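Local coordinates for phosphodiesterase (Pseudomonas aeruginosa, PDB 4G75), which is a colicin M-like bacteriocin that, as in its family, probably kills rival bacteria by cleaving the peptidoglycan precursor lipid II between its lipid and its pyrophosphate, at residues Tyr22-Ala27 with Gly38-Gly43; Phe85-Phe90 with Gln114-Pro119; Gly180-Ser185 with Gly220-Ser225; Val196-Ala201 with Ile214-Val219. All blocks are in the same frame, centred on the assembly; numbering follows the deposited sequence.

Overall arrangement
The four contacts form two pairs on opposite sides of the chain's centre. Contacts 1 and 2 belong to the helical half, with centres about 13 Å apart. They touch through helix 34-49: Lys42 NZ lies 3.4 Å from Tyr118 CE1, and the rings of Tyr39 and Tyr118 meet. Contacts 3 and 4 lie in the beta-rich part that belongs to the colicin M family, have strand 213-224 in common and have centres about 19 Å apart, contact 4 being nested in the loop that contact 3 closes. Contact 4 adjoins the magnesium site of Val211, Glu213 and Asp241; its Ile214 side chain comes within about 5 Å of the ion. Contacts 1 and 3 are farthest apart, about 63 Å between centres.

Contact 1: residues Tyr22-Ala27 with Gly38-Gly43; sequences YGNNGA and GYISKG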
loop_
_atom_site.group_PDB
_atom_site.type_symbol
_atom_site.label_atom_id
_atom_site.label_comp_id
_atom_site.label_asym_id
_atom_site.label_seq_id
_atom_site.Cartn_x
_atom_site.Cartn_y
_atom_site.Cartn_z
ATOM N N TYR A 22 21.017 13.894 -10.242
ATOM C CA TYR A 22 22.379 13.631 -9.794
ATOM C C TYR A 22 23.117 12.759 -10.808
ATOM O O TYR A 22 24.294 12.986 -11.125
ATOM C CB TYR A 22 22.371 12.959 -8.417
ATOM C CG TYR A 22 23.757 12.808 -7.844
ATOM C CD1 TYR A 22 24.383 13.870 -7.197
ATOM C CD2 TYR A 22 24.453 11.615 -7.971
ATOM C CE1 TYR A 22 25.660 13.738 -6.675
ATOM C CE2 TYR A 22 25.732 11.477 -7.454
ATOM C CZ TYR A 22 26.330 12.544 -6.813
ATOM O OH TYR A 22 27.601 12.408 -6.299
ATOM N N GLY A 23 22.417 11.751 -11.315
ATOM C CA GLY A 23 22.959 10.895 -12.347
ATOM C C GLY A 23 23.209 11.630 -13.651
ATOM O O GLY A 23 24.178 11.334 -14.355
ATOM N N ASN A 24 22.349 12.594 -13.968
ATOM C CA ASN A 24 22.408 13.278 -15.263
ATOM C C ASN A 24 23.291 14.529 -15.269
ATOM O O ASN A 24 23.462 15.179 -16.307
ATOM C CB ASN A 24 21.010 13.628 -15.780
ATOM C CG ASN A 24 21.010 13.966 -17.258
ATOM O OD1 ASN A 24 21.581 13.238 -18.066
ATOM N ND2 ASN A 24 20.370 15.076 -17.619
ATOM N N ASN A 25 23.856 14.856 -14.114
ATOM C CA ASN A 25 24.801 15.965 -14.012
ATOM C C ASN A 25 26.225 15.476 -14.266
ATOM O O ASN A 25 26.866 14.921 -13.377
ATOM C CB ASN A 25 24.695 16.633 -12.638
ATOM C CG ASN A 25 25.721 17.734 -12.441
ATOM O OD1 ASN A 25 26.505 18.040 -13.341
ATOM N ND2 ASN A 25 25.719 18.335 -11.256
ATOM N N GLY A 26 26.710 15.687 -15.486
ATOM C CA GLY A 26 27.998 15.168 -15.903
ATOM C C GLY A 26 29.148 15.615 -15.023
ATOM O O GLY A 26 30.163 14.929 -14.927
ATOM N N ALA A 27 28.987 16.764 -14.376
ATOM C CA ALA A 27 30.024 17.290 -13.495
ATOM C C ALA A 27 30.315 16.334 -12.347
ATOM O O ALA A 27 31.389 16.385 -11.751
ATOM C CB ALA A 27 29.633 18.657 -12.959
ATOM N N GLY A 38 22.854 3.613 -12.514
ATOM C CA GLY A 38 21.905 3.320 -11.445
ATOM C C GLY A 38 21.122 4.557 -11.031
ATOM O O GLY A 38 19.904 4.505 -10.876
ATOM N N TYR A 39 21.816 5.674 -10.848
ATOM C CA TYR A 39 21.135 6.926 -10.519
ATOM C C TYR A 39 20.143 7.328 -11.597
ATOM O O TYR A 39 19.008 7.715 -11.296
ATOM C CB TYR A 39 22.132 8.058 -10.300
ATOM C CG TYR A 39 22.663 8.128 -8.892
ATOM C CD1 TYR A 39 21.925 8.737 -7.889
ATOM C CD2 TYR A 39 23.904 7.595 -8.566
ATOM C CE1 TYR A 39 22.401 8.812 -6.601
ATOM C CE2 TYR A 39 24.390 7.667 -7.278
ATOM C CZ TYR A 39 23.633 8.277 -6.300
ATOM O OH TYR A 39 24.102 8.348 -5.006
ATOM N N ILE A 40 20.576 7.269 -12.854
ATOM C CA ILE A 40 19.694 7.612 -13.960
ATOM C C ILE A 40 18.453 6.736 -13.940
ATOM O O ILE A 40 17.342 7.223 -14.159
ATOM C CB ILE A 40 20.396 7.451 -15.325
ATOM C CG1 ILE A 40 21.446 8.544 -15.503
ATOM C CG2 ILE A 40 19.379 7.493 -16.458
ATOM C CD1 ILE A 40 20.865 9.945 -15.562
ATOM N N SER A 41 18.642 5.447 -13.673
ATOM C CA SER A 41 17.540 4.502 -13.761
ATOM C C SER A 41 16.415 4.816 -12.756
ATOM O O SER A 41 15.258 4.482 -12.998
ATOM C CB SER A 41 18.024 3.050 -13.602
ATOM O OG SER A 41 18.374 2.756 -12.255
ATOM N N LYS A 42 16.754 5.461 -11.644
ATOM C CA LYS A 42 15.746 5.808 -10.635
ATOM C C LYS A 42 14.679 6.758 -11.176
ATOM O O LYS A 42 13.518 6.727 -10.741
ATOM C CB LYS A 42 16.414 6.405 -9.388
ATOM C CG LYS A 42 17.397 5.456 -8.709
ATOM C CD LYS A 42 17.986 6.048 -7.424
ATOM C CE LYS A 42 19.200 5.223 -6.947
ATOM N NZ LYS A 42 18.813 3.809 -6.597
ATOM N N GLY A 43 15.066 7.596 -12.135
ATOM C CA GLY A 43 14.155 8.592 -12.679
ATOM C C GLY A 43 12.899 8.005 -13.300
ATOM O O GLY A 43 11.783 8.377 -12.927
#
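The backbone oxygen of Tyr22, a residue whose ring meets Tyr39 across this helix-helix contact, is gripped by two side-chain donors, Trp29 NE1 and Asn28 ND2, from the chain just beyond helix 18-24. That helix packs near the surface against helix 34-49, which follows it in the chain. The aromatic pair is edge-to-face: the edge of Tyr22 points at the face of Tyr39, with planes at 51° and centroids 4.9 Å apart. Tyr22 CD2 sits over the centre of the Tyr39 ring, 3.7 Å from Tyr39 CE1; it gets there because CG stands opposite the backbone nitrogen (chi1 -174°), carrying the ring out from the helix. Tyrosine suits both places, offering a C-H edge on one side and an electron-rich face on the other. Beside the rings the backbones come close. Gly23, bare of any side chain, lets its CA rest 3.6 Å from Tyr39 CB, and the alpha carbons of these two residues are only 4.7 Å apart. Ile40 completes the interface with a branched apolar side chain whose end lies against the Gly23-Asn24 backbone, its CD1 methyl 3.4 Å from Asn24 N.

Contact 2: residues Phe85-Phe90 with Gln114-Pro119; sequences FIWDIF and QNHQYP. With EDO (1,2-ethanediol), chain N.
An aromatic cluster of Trp87, Phe90, His116 and Tyr118 joins helix 81-102 to the irregular chain that follows helix 106-113. Trp87 is at its centre. The edge of Tyr118 meets the face of the five-membered part of the indole, planes at 74°, with Tyr118 CD1 3.5 Å from Trp87 CG. His116 approaches the six-membered part at a slant, its CE1 3.6 Å from Trp87 CZ3. At the indole rim the N-H has a partner: Trp87 NE1 donates to Pro119 O over 3.0 Å, the oxygen lying in the ring plane, while the puckered Pro119 ring sets its CD against Trp87 CZ2. Tryptophan serves well here, giving a broad apolar surface and one directional donor.

The imidazole of His116 is turned between its own backbone nitrogen and carbonyl carbon (chi1 63°), which brings it back toward the helix. There Phe90 points an edge at its face, planes at 84°, and Tyr118 CE2 lies over the ring within the same segment. A water links Asp88 OD1 and Gln114 NE2, at 2.9 Å from each.

Just beyond the helical segment, Asp91 OD1 pairs with His116 NE2, and Asp91 OD2 with Tyr118 OH and Gln114 NE2. His116 ND1 meanwhile donates to Gln117 O at 2.6 Å. With one nitrogen donating to a carbonyl and the other facing a carboxylate, His116 is probably doubly protonated, and Asp91 would balance its charge while holding both rings in orientation.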
loop_
_atom_site.group_PDB
_atom_site.type_symbol
_atom_site.label_atom_id
_atom_site.label_comp_id
_atom_site.label_asym_id
_atom_site.label_seq_id
_atom_site.Cartn_x
_atom_site.Cartn_y
_atom_site.Cartn_z
ATOM N N PHE A 85 16.849 -2.985 -7.266
ATOM C CA PHE A 85 15.676 -3.588 -6.641
ATOM C C PHE A 85 15.796 -3.406 -5.133
ATOM O O PHE A 85 14.850 -2.990 -4.455
ATOM C CB PHE A 85 15.589 -5.076 -6.995
ATOM C CG PHE A 85 14.330 -5.751 -6.510
ATOM C CD1 PHE A 85 13.258 -5.952 -7.373
ATOM C CD2 PHE A 85 14.220 -6.189 -5.201
ATOM C CE1 PHE A 85 12.096 -6.583 -6.933
ATOM C CE2 PHE A 85 13.063 -6.815 -4.756
ATOM C CZ PHE A 85 12.005 -7.013 -5.619
ATOM N N ILE A 86 16.974 -3.713 -4.605
ATOM C CA ILE A 86 17.206 -3.603 -3.169
ATOM C C ILE A 86 17.008 -2.181 -2.651
ATOM O O ILE A 86 16.320 -1.974 -1.650
ATOM C CB ILE A 86 18.595 -4.119 -2.782
ATOM C CG1 ILE A 86 18.634 -5.638 -2.978
ATOM C CG2 ILE A 86 18.910 -3.737 -1.350
ATOM C CD1 ILE A 86 20.030 -6.243 -2.990
ATOM N N TRP A 87 17.601 -1.204 -3.334
ATOM C CA TRP A 87 17.447 0.192 -2.925
ATOM C C TRP A 87 16.017 0.727 -3.058
ATOM O O TRP A 87 15.599 1.536 -2.246
ATOM C CB TRP A 87 18.445 1.112 -3.651
ATOM C CG TRP A 87 19.813 1.125 -3.027
ATOM C CD1 TRP A 87 20.991 0.793 -3.630
ATOM C CD2 TRP A 87 20.142 1.488 -1.678
ATOM N NE1 TRP A 87 22.034 0.930 -2.742
ATOM C CE2 TRP A 87 21.538 1.355 -1.538
ATOM C CE3 TRP A 87 19.390 1.913 -0.578
ATOM C CZ2 TRP A 87 22.199 1.634 -0.344
ATOM C CZ3 TRP A 87 20.051 2.193 0.611
ATOM C CH2 TRP A 87 21.441 2.045 0.718
ATOM N N ASP A 88 15.277 0.283 -4.070
ATOM C CA ASP A 88 13.876 0.679 -4.207
ATOM C C ASP A 88 13.062 0.100 -3.044
ATOM O O ASP A 88 12.160 0.752 -2.514
ATOM C CB ASP A 88 13.285 0.210 -5.542
ATOM C CG ASP A 88 13.561 1.170 -6.696
ATOM O OD1 ASP A 88 14.400 2.100 -6.555
ATOM O OD2 ASP A 88 12.934 0.980 -7.762
ATOM N N ILE A 89 13.382 -1.130 -2.649
ATOM C CA ILE A 89 12.705 -1.746 -1.510
ATOM C C ILE A 89 12.990 -0.945 -0.234
ATOM O O ILE A 89 12.139 -0.821 0.642
ATOM C CB ILE A 89 13.092 -3.237 -1.359
ATOM C CG1 ILE A 89 12.506 -4.051 -2.516
ATOM C CG2 ILE A 89 12.608 -3.811 -0.019
ATOM C CD1 ILE A 89 11.006 -3.945 -2.649
ATOM N N PHE A 90 14.178 -0.360 -0.155
ATOM C CA PHE A 90 14.512 0.527 0.956
ATOM C C PHE A 90 13.762 1.857 0.861
ATOM O O PHE A 90 13.225 2.339 1.850
ATOM C CB PHE A 90 16.028 0.775 0.985
ATOM C CG PHE A 90 16.505 1.606 2.154
ATOM C CD1 PHE A 90 16.640 1.046 3.418
ATOM C CD2 PHE A 90 16.871 2.934 1.977
ATOM C CE1 PHE A 90 17.109 1.805 4.491
ATOM C CE2 PHE A 90 17.342 3.694 3.044
ATOM C CZ PHE A 90 17.453 3.131 4.305
ATOM N N GLN A 114 15.011 9.701 -1.114
ATOM C CA GLN A 114 16.190 9.329 -1.892
ATOM C C GLN A 114 17.375 10.257 -1.646
ATOM O O GLN A 114 18.393 10.162 -2.325
ATOM C CB GLN A 114 15.852 9.227 -3.387
ATOM C CG GLN A 114 14.813 8.145 -3.663
ATOM C CD GLN A 114 14.675 7.772 -5.131
ATOM O OE1 GLN A 114 14.521 8.632 -6.000
ATOM N NE2 GLN A 114 14.714 6.477 -5.408
ATOM N N ASN A 115 17.243 11.136 -0.657
ATOM C CA ASN A 115 18.325 12.050 -0.312
ATOM C C ASN A 115 19.336 11.372 0.604
ATOM O O ASN A 115 19.477 11.729 1.775
ATOM C CB ASN A 115 17.771 13.313 0.347
ATOM C CG ASN A 115 18.804 14.420 0.445
ATOM O OD1 ASN A 115 19.880 14.337 -0.150
ATOM N ND2 ASN A 115 18.480 15.462 1.200
ATOM N N HIS A 116 20.024 10.372 0.066
ATOM C CA HIS A 116 21.048 9.654 0.811
ATOM C C HIS A 116 22.080 9.053 -0.134
ATOM O O HIS A 116 21.902 9.073 -1.351
ATOM C CB HIS A 116 20.421 8.564 1.701
ATOM C CG HIS A 116 19.699 7.485 0.948
ATOM N ND1 HIS A 116 20.351 6.422 0.358
ATOM C CD2 HIS A 116 18.378 7.280 0.731
ATOM C CE1 HIS A 116 19.465 5.618 -0.201
ATOM N NE2 HIS A 116 18.259 6.117 0.006
ATOM N N GLN A 117 23.166 8.533 0.433
ATOM C CA GLN A 117 24.192 7.845 -0.347
ATOM C C GLN A 117 23.680 6.503 -0.865
ATOM O O GLN A 117 22.846 5.866 -0.224
ATOM C CB GLN A 117 25.425 7.597 0.525
ATOM C CG GLN A 117 25.971 8.841 1.193
ATOM C CD GLN A 117 26.858 9.639 0.273
ATOM O OE1 GLN A 117 26.406 10.575 -0.385
ATOM N NE2 GLN A 117 28.131 9.264 0.208
ATOM N N TYR A 118 24.199 6.062 -2.011
ATOM C CA TYR A 118 23.830 4.764 -2.564
ATOM C C TYR A 118 25.019 3.822 -2.757
ATOM O O TYR A 118 25.306 3.385 -3.876
ATOM C CB TYR A 118 23.054 4.927 -3.874
ATOM C CG TYR A 118 21.627 5.403 -3.680
ATOM C CD1 TYR A 118 20.587 4.495 -3.550
ATOM C CD2 TYR A 118 21.325 6.759 -3.623
ATOM C CE1 TYR A 118 19.273 4.923 -3.370
ATOM C CE2 TYR A 118 20.024 7.196 -3.442
ATOM C CZ TYR A 118 19.001 6.272 -3.316
ATOM O OH TYR A 118 17.706 6.705 -3.144
ATOM N N PRO A 119 25.694 3.478 -1.654
ATOM C CA PRO A 119 26.763 2.482 -1.744
ATOM C C PRO A 119 26.164 1.190 -2.267
ATOM O O PRO A 119 24.955 0.990 -2.154
ATOM C CB PRO A 119 27.198 2.273 -0.290
ATOM C CG PRO A 119 26.322 3.134 0.559
ATOM C CD PRO A 119 25.246 3.727 -0.273
HETATM C C1 EDO N . 20.174 13.729 -3.464
HETATM O O1 EDO N . 21.549 13.330 -3.472
HETATM C C2 EDO N . 19.466 13.102 -4.658
HETATM O O2 EDO N . 19.470 11.675 -4.530
HETATM O O HOH W 1 14.082 4.797 -7.657
#

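Contact 3: residues Gly180-Ser185 with Gly220-Ser225; sequences GVLTSS and GILVKS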
loop_
_atom_site.group_PDB
_atom_site.type_symbol
_atom_site.label_atom_id
_atom_site.label_comp_id
_atom_site.label_asym_id
_atom_site.label_seq_id
_atom_site.Cartn_x
_atom_site.Cartn_y
_atom_site.Cartn_z
ATOM N N GLY A 180 -30.952 -7.946 7.987
ATOM C CA GLY A 180 -31.442 -8.999 8.856
ATOM C C GLY A 180 -31.666 -8.517 10.277
ATOM O O GLY A 180 -32.695 -8.808 10.890
ATOM N N VAL A 181 -30.694 -7.783 10.806
ATOM C CA VAL A 181 -30.797 -7.243 12.158
ATOM C C VAL A 181 -31.953 -6.257 12.259
ATOM O O VAL A 181 -32.682 -6.232 13.249
ATOM C CB VAL A 181 -29.483 -6.550 12.595
ATOM C CG1 VAL A 181 -29.711 -5.694 13.829
ATOM C CG2 VAL A 181 -28.402 -7.583 12.857
ATOM N N LEU A 182 -32.125 -5.452 11.218
ATOM C CA LEU A 182 -33.175 -4.444 11.197
ATOM C C LEU A 182 -34.561 -5.079 11.273
ATOM O O LEU A 182 -35.470 -4.543 11.913
ATOM C CB LEU A 182 -33.055 -3.588 9.935
ATOM C CG LEU A 182 -34.047 -2.439 9.788
ATOM C CD1 LEU A 182 -34.043 -1.559 11.029
ATOM C CD2 LEU A 182 -33.713 -1.627 8.547
ATOM N N THR A 183 -34.721 -6.221 10.614
ATOM C CA THR A 183 -36.007 -6.911 10.584
ATOM C C THR A 183 -36.225 -7.797 11.806
ATOM O O THR A 183 -37.353 -7.955 12.269
ATOM C CB THR A 183 -36.158 -7.779 9.313
ATOM O OG1 THR A 183 -35.147 -8.793 9.300
ATOM C CG2 THR A 183 -36.028 -6.926 8.062
ATOM N N SER A 184 -35.145 -8.370 12.328
ATOM C CA SER A 184 -35.253 -9.370 13.386
ATOM C C SER A 184 -35.135 -8.785 14.789
ATOM O O SER A 184 -35.340 -9.489 15.779
ATOM C CB SER A 184 -34.201 -10.464 13.200
ATOM O OG SER A 184 -32.907 -9.993 13.545
ATOM N N SER A 185 -34.796 -7.506 14.883
ATOM C CA SER A 185 -34.651 -6.883 16.193
ATOM C C SER A 185 -35.998 -6.491 16.800
ATOM O O SER A 185 -36.944 -6.179 16.081
ATOM C CB SER A 185 -33.725 -5.673 16.116
ATOM O OG SER A 185 -32.394 -6.078 15.843
ATOM N N GLY A 220 -23.195 -0.575 17.462
ATOM C CA GLY A 220 -23.960 0.603 17.801
ATOM C C GLY A 220 -25.298 0.296 18.420
ATOM O O GLY A 220 -25.539 -0.803 18.922
ATOM N N ILE A 221 -26.175 1.287 18.380
ATOM C CA ILE A 221 -27.485 1.153 18.990
ATOM C C ILE A 221 -28.551 1.354 17.931
ATOM O O ILE A 221 -28.554 2.359 17.231
ATOM C CB ILE A 221 -27.684 2.201 20.089
ATOM C CG1 ILE A 221 -26.648 2.005 21.198
ATOM C CG2 ILE A 221 -29.094 2.120 20.647
ATOM C CD1 ILE A 221 -26.815 2.952 22.361
ATOM N N LEU A 222 -29.440 0.378 17.810
ATOM C CA LEU A 222 -30.573 0.475 16.908
ATOM C C LEU A 222 -31.820 0.823 17.711
ATOM O O LEU A 222 -32.041 0.262 18.784
ATOM C CB LEU A 222 -30.789 -0.865 16.212
ATOM C CG LEU A 222 -32.063 -1.014 15.378
ATOM C CD1 LEU A 222 -31.998 -0.145 14.139
ATOM C CD2 LEU A 222 -32.270 -2.474 14.998
ATOM N N VAL A 223 -32.625 1.750 17.201
ATOM C CA VAL A 223 -33.947 1.988 17.766
ATOM C C VAL A 223 -35.010 1.723 16.708
ATOM O O VAL A 223 -34.958 2.293 15.615
ATOM C CB VAL A 223 -34.101 3.429 18.293
ATOM C CG1 VAL A 223 -35.540 3.671 18.766
ATOM C CG2 VAL A 223 -33.116 3.675 19.427
ATOM N N LYS A 224 -35.948 0.835 17.019
ATOM C CA LYS A 224 -37.127 0.639 16.181
ATOM C C LYS A 224 -38.352 1.189 16.890
ATOM O O LYS A 224 -38.700 0.740 17.980
ATOM C CB LYS A 224 -37.322 -0.841 15.840
ATOM C CG LYS A 224 -36.193 -1.419 14.994
ATOM C CD LYS A 224 -36.323 -2.928 14.869
ATOM C CE LYS A 224 -37.538 -3.306 14.045
ATOM N NZ LYS A 224 -37.588 -4.780 13.813
ATOM N N SER A 225 -39.002 2.171 16.273
ATOM C CA SER A 225 -40.156 2.821 16.885
ATOM C C SER A 225 -41.469 2.214 16.420
ATOM O O SER A 225 -41.548 1.625 15.343
ATOM C CB SER A 225 -40.148 4.316 16.576
ATOM O OG SER A 225 -38.999 4.922 17.131
#
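Leu182 and Leu222 cross at about a right angle where helix 176-184 rests on strand 213-224, touching methyl to methyl with Leu182 CD1 4.0 Å from Leu222 CD1. The helix covers one face of the mixed sheet, whose strands here are antiparallel; the axes of helix segment 180-184 and strand segment 220-224 come within 9.7 Å at 44°. The other branch of Leu222 reaches sidelong to the helix end, its CD2 3.7 Å from Ser185 CB, so that the forked leucine fills the join in two directions. Trp230, on the neighbouring strand 229-243, packs on both leucines.

Lys224, two residues further along and on the same side of the strand, takes a different course. Its chain bends at chi3 (68°), folding the CE-NZ end back over the close of the helix. There NZ donates to two carbonyls, Ser185 O at 2.7 Å and Leu182 O at 2.9 Å, each approached somewhat aslant of the carbonyl plane. Ser185 in turn uses its hydroxyl on the helix itself, Ser185 OG donating to Val181 O over 2.6 Å.

A positive ammonium group therefore meets carbonyl oxygens at the C-terminal end of the helix, where the dipole would be expected to be negative. The long aliphatic part of lysine supplies reach and contact, and the bonds would favour the charged form.

Contact 4: residues Val196-Ala201 with Ile214-Val219; sequences VPYATA and ITLRIV. With EDO (1,2-ethanediol), chain G; EDO (1,2-ethanediol), chain C.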
loop_
_atom_site.group_PDB
_atom_site.type_symbol
_atom_site.label_atom_id
_atom_site.label_comp_id
_atom_site.label_asym_id
_atom_site.label_seq_id
_atom_site.Cartn_x
_atom_site.Cartn_y
_atom_site.Cartn_z
ATOM N N VAL A 196 -18.572 -8.470 9.311
ATOM C CA VAL A 196 -18.846 -8.635 7.886
ATOM C C VAL A 196 -17.568 -8.493 7.068
ATOM O O VAL A 196 -16.800 -7.551 7.261
ATOM C CB VAL A 196 -19.905 -7.622 7.355
ATOM C CG1 VAL A 196 -20.721 -7.041 8.491
ATOM C CG2 VAL A 196 -19.255 -6.515 6.530
ATOM N N PRO A 197 -17.332 -9.442 6.153
ATOM C CA PRO A 197 -16.194 -9.322 5.243
ATOM C C PRO A 197 -16.461 -8.192 4.254
ATOM O O PRO A 197 -17.610 -7.955 3.862
ATOM C CB PRO A 197 -16.169 -10.671 4.517
ATOM C CG PRO A 197 -17.012 -11.593 5.361
ATOM C CD PRO A 197 -18.043 -10.719 5.995
ATOM N N TYR A 198 -15.403 -7.498 3.855
ATOM C CA TYR A 198 -15.554 -6.348 2.991
ATOM C C TYR A 198 -14.422 -6.311 1.993
ATOM O O TYR A 198 -13.248 -6.325 2.375
ATOM C CB TYR A 198 -15.579 -5.059 3.815
ATOM C CG TYR A 198 -16.127 -3.873 3.058
ATOM C CD1 TYR A 198 -17.491 -3.605 3.043
ATOM C CD2 TYR A 198 -15.284 -3.025 2.359
ATOM C CE1 TYR A 198 -18.003 -2.513 2.347
ATOM C CE2 TYR A 198 -15.782 -1.940 1.652
ATOM C CZ TYR A 198 -17.141 -1.692 1.647
ATOM O OH TYR A 198 -17.634 -0.609 0.955
ATOM N N ALA A 199 -14.779 -6.281 0.716
ATOM C CA ALA A 199 -13.786 -6.237 -0.353
ATOM C C ALA A 199 -13.397 -4.791 -0.570
ATOM O O ALA A 199 -14.136 -4.037 -1.202
ATOM C CB ALA A 199 -14.362 -6.829 -1.632
ATOM N N THR A 200 -12.248 -4.389 -0.037
ATOM C CA THR A 200 -11.874 -2.979 -0.104
ATOM C C THR A 200 -11.638 -2.505 -1.542
ATOM O O THR A 200 -11.780 -1.321 -1.835
ATOM C CB THR A 200 -10.657 -2.652 0.787
ATOM O OG1 THR A 200 -9.495 -3.330 0.298
ATOM C CG2 THR A 200 -10.921 -3.077 2.227
ATOM N N ALA A 201 -11.294 -3.427 -2.436
ATOM C CA ALA A 201 -11.041 -3.064 -3.837
ATOM C C ALA A 201 -12.276 -2.487 -4.521
ATOM O O ALA A 201 -12.160 -1.788 -5.531
ATOM C CB ALA A 201 -10.502 -4.257 -4.619
ATOM N N ILE A 214 -11.065 -7.436 4.071
ATOM C CA ILE A 214 -10.857 -7.330 5.507
ATOM C C ILE A 214 -12.165 -7.682 6.192
ATOM O O ILE A 214 -13.176 -7.852 5.530
ATOM C CB ILE A 214 -10.424 -5.918 5.913
ATOM C CG1 ILE A 214 -11.493 -4.892 5.517
ATOM C CG2 ILE A 214 -9.090 -5.570 5.251
ATOM C CD1 ILE A 214 -11.168 -3.471 5.944
ATOM N N THR A 215 -12.138 -7.806 7.510
ATOM C CA THR A 215 -13.367 -8.042 8.254
ATOM C C THR A 215 -13.721 -6.768 8.998
ATOM O O THR A 215 -12.914 -6.249 9.770
ATOM C CB THR A 215 -13.207 -9.201 9.261
ATOM O OG1 THR A 215 -12.785 -10.388 8.572
ATOM C CG2 THR A 215 -14.525 -9.477 9.978
ATOM N N LEU A 216 -14.922 -6.256 8.745
ATOM C CA LEU A 216 -15.406 -5.087 9.463
ATOM C C LEU A 216 -16.221 -5.521 10.672
ATOM O O LEU A 216 -16.725 -6.649 10.727
ATOM C CB LEU A 216 -16.265 -4.197 8.558
ATOM C CG LEU A 216 -15.610 -3.617 7.301
ATOM C CD1 LEU A 216 -16.619 -2.755 6.550
ATOM C CD2 LEU A 216 -14.370 -2.809 7.670
ATOM N N ARG A 217 -16.329 -4.620 11.637
ATOM C CA ARG A 217 -17.219 -4.806 12.775
ATOM C C ARG A 217 -18.155 -3.616 12.857
ATOM O O ARG A 217 -17.705 -2.465 12.916
ATOM C CB ARG A 217 -16.411 -4.911 14.068
ATOM C CG ARG A 217 -17.249 -5.301 15.273
ATOM C CD ARG A 217 -16.390 -5.416 16.519
ATOM N NE ARG A 217 -17.155 -5.958 17.634
ATOM C CZ ARG A 217 -16.627 -6.326 18.796
ATOM N NH1 ARG A 217 -15.321 -6.212 18.998
ATOM N NH2 ARG A 217 -17.405 -6.812 19.757
ATOM N N ILE A 218 -19.455 -3.897 12.851
ATOM C CA ILE A 218 -20.475 -2.860 12.936
ATOM C C ILE A 218 -21.072 -2.904 14.328
ATOM O O ILE A 218 -21.676 -3.905 14.720
ATOM C CB ILE A 218 -21.577 -3.055 11.884
ATOM C CG1 ILE A 218 -21.042 -2.727 10.487
ATOM C CG2 ILE A 218 -22.763 -2.121 12.160
ATOM C CD1 ILE A 218 -20.086 -3.732 9.934
ATOM N N VAL A 219 -20.899 -1.821 15.076
ATOM C CA VAL A 219 -21.348 -1.785 16.463
ATOM C C VAL A 219 -22.060 -0.476 16.784
ATOM O O VAL A 219 -21.595 0.602 16.424
ATOM C CB VAL A 219 -20.171 -1.984 17.438
ATOM C CG1 VAL A 219 -19.134 -0.888 17.250
ATOM C CG2 VAL A 219 -20.665 -2.022 18.876
HETATM C C1 EDO G . -17.779 -6.212 -0.657
HETATM O O1 EDO G . -17.206 -7.174 0.232
HETATM C C2 EDO G . -17.398 -4.810 -0.204
HETATM O O2 EDO G . -18.372 -3.884 -0.700
HETATM C C1 EDO C . -12.686 -4.997 15.888
HETATM O O1 EDO C . -13.075 -5.365 17.215
HETATM C C2 EDO C . -11.533 -4.008 15.999
HETATM O O2 EDO C . -11.963 -2.915 16.817
#
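Over the centre of one face of the Tyr198 ring lies a bound 1,2-ethanediol, its C2 atom 3.3 Å above the plane; Leu216, diagonal to Tyr198 on the next strand, meets the ring at a slant, with CD1 3.7 Å from Tyr198 CG. The phenol oxygen is held by Asp203. The second flat group, the guanidinium of Arg217, takes another diol at its edge: NH1 donates in plane to O1 of that molecule, while NH2 forms a salt bridge with Asp193. Both diols probably come from the crystallisation liquor, the first held by Ala199 N at 2.6 Å from its O1.

Between the strands, Val196 pairs with Leu216 and Tyr198 with Ile214 as antiparallel hydrogen-bonded pairs, each by two bonds. Leu216 N reaches Val196 O at 2.7 Å. Tyr198 N donates to Ile214 O at 2.8 Å, with the nitrogen almost in line with the C=O bond, though the N-H...O angle is bent to 149°. Pro197 and Thr215 make the non-hydrogen-bonded pair between them, a fitting place for proline, which lacks an N-H; its CA approaches Ile214 O at 3.4 Å in a CA-H...O contact. Pro197 and Thr215 share one face of the sheet, and Val196, Tyr198, Ile214 and Leu216 the other.

As the strand 196-199 ends, Thr200 turns its methyl to Ile214, CG2 lying 3.7 Å from CD1, and gives its hydroxyl to Gly212 O. Ile214 directly follows Glu213, a magnesium ligand with Val211 and Asp241, and this antiparallel pair, with its mainly apolar face of Val196, Ile214 and Leu216, lies in the mixed sheet beside the metal site of a colicin M-type domain.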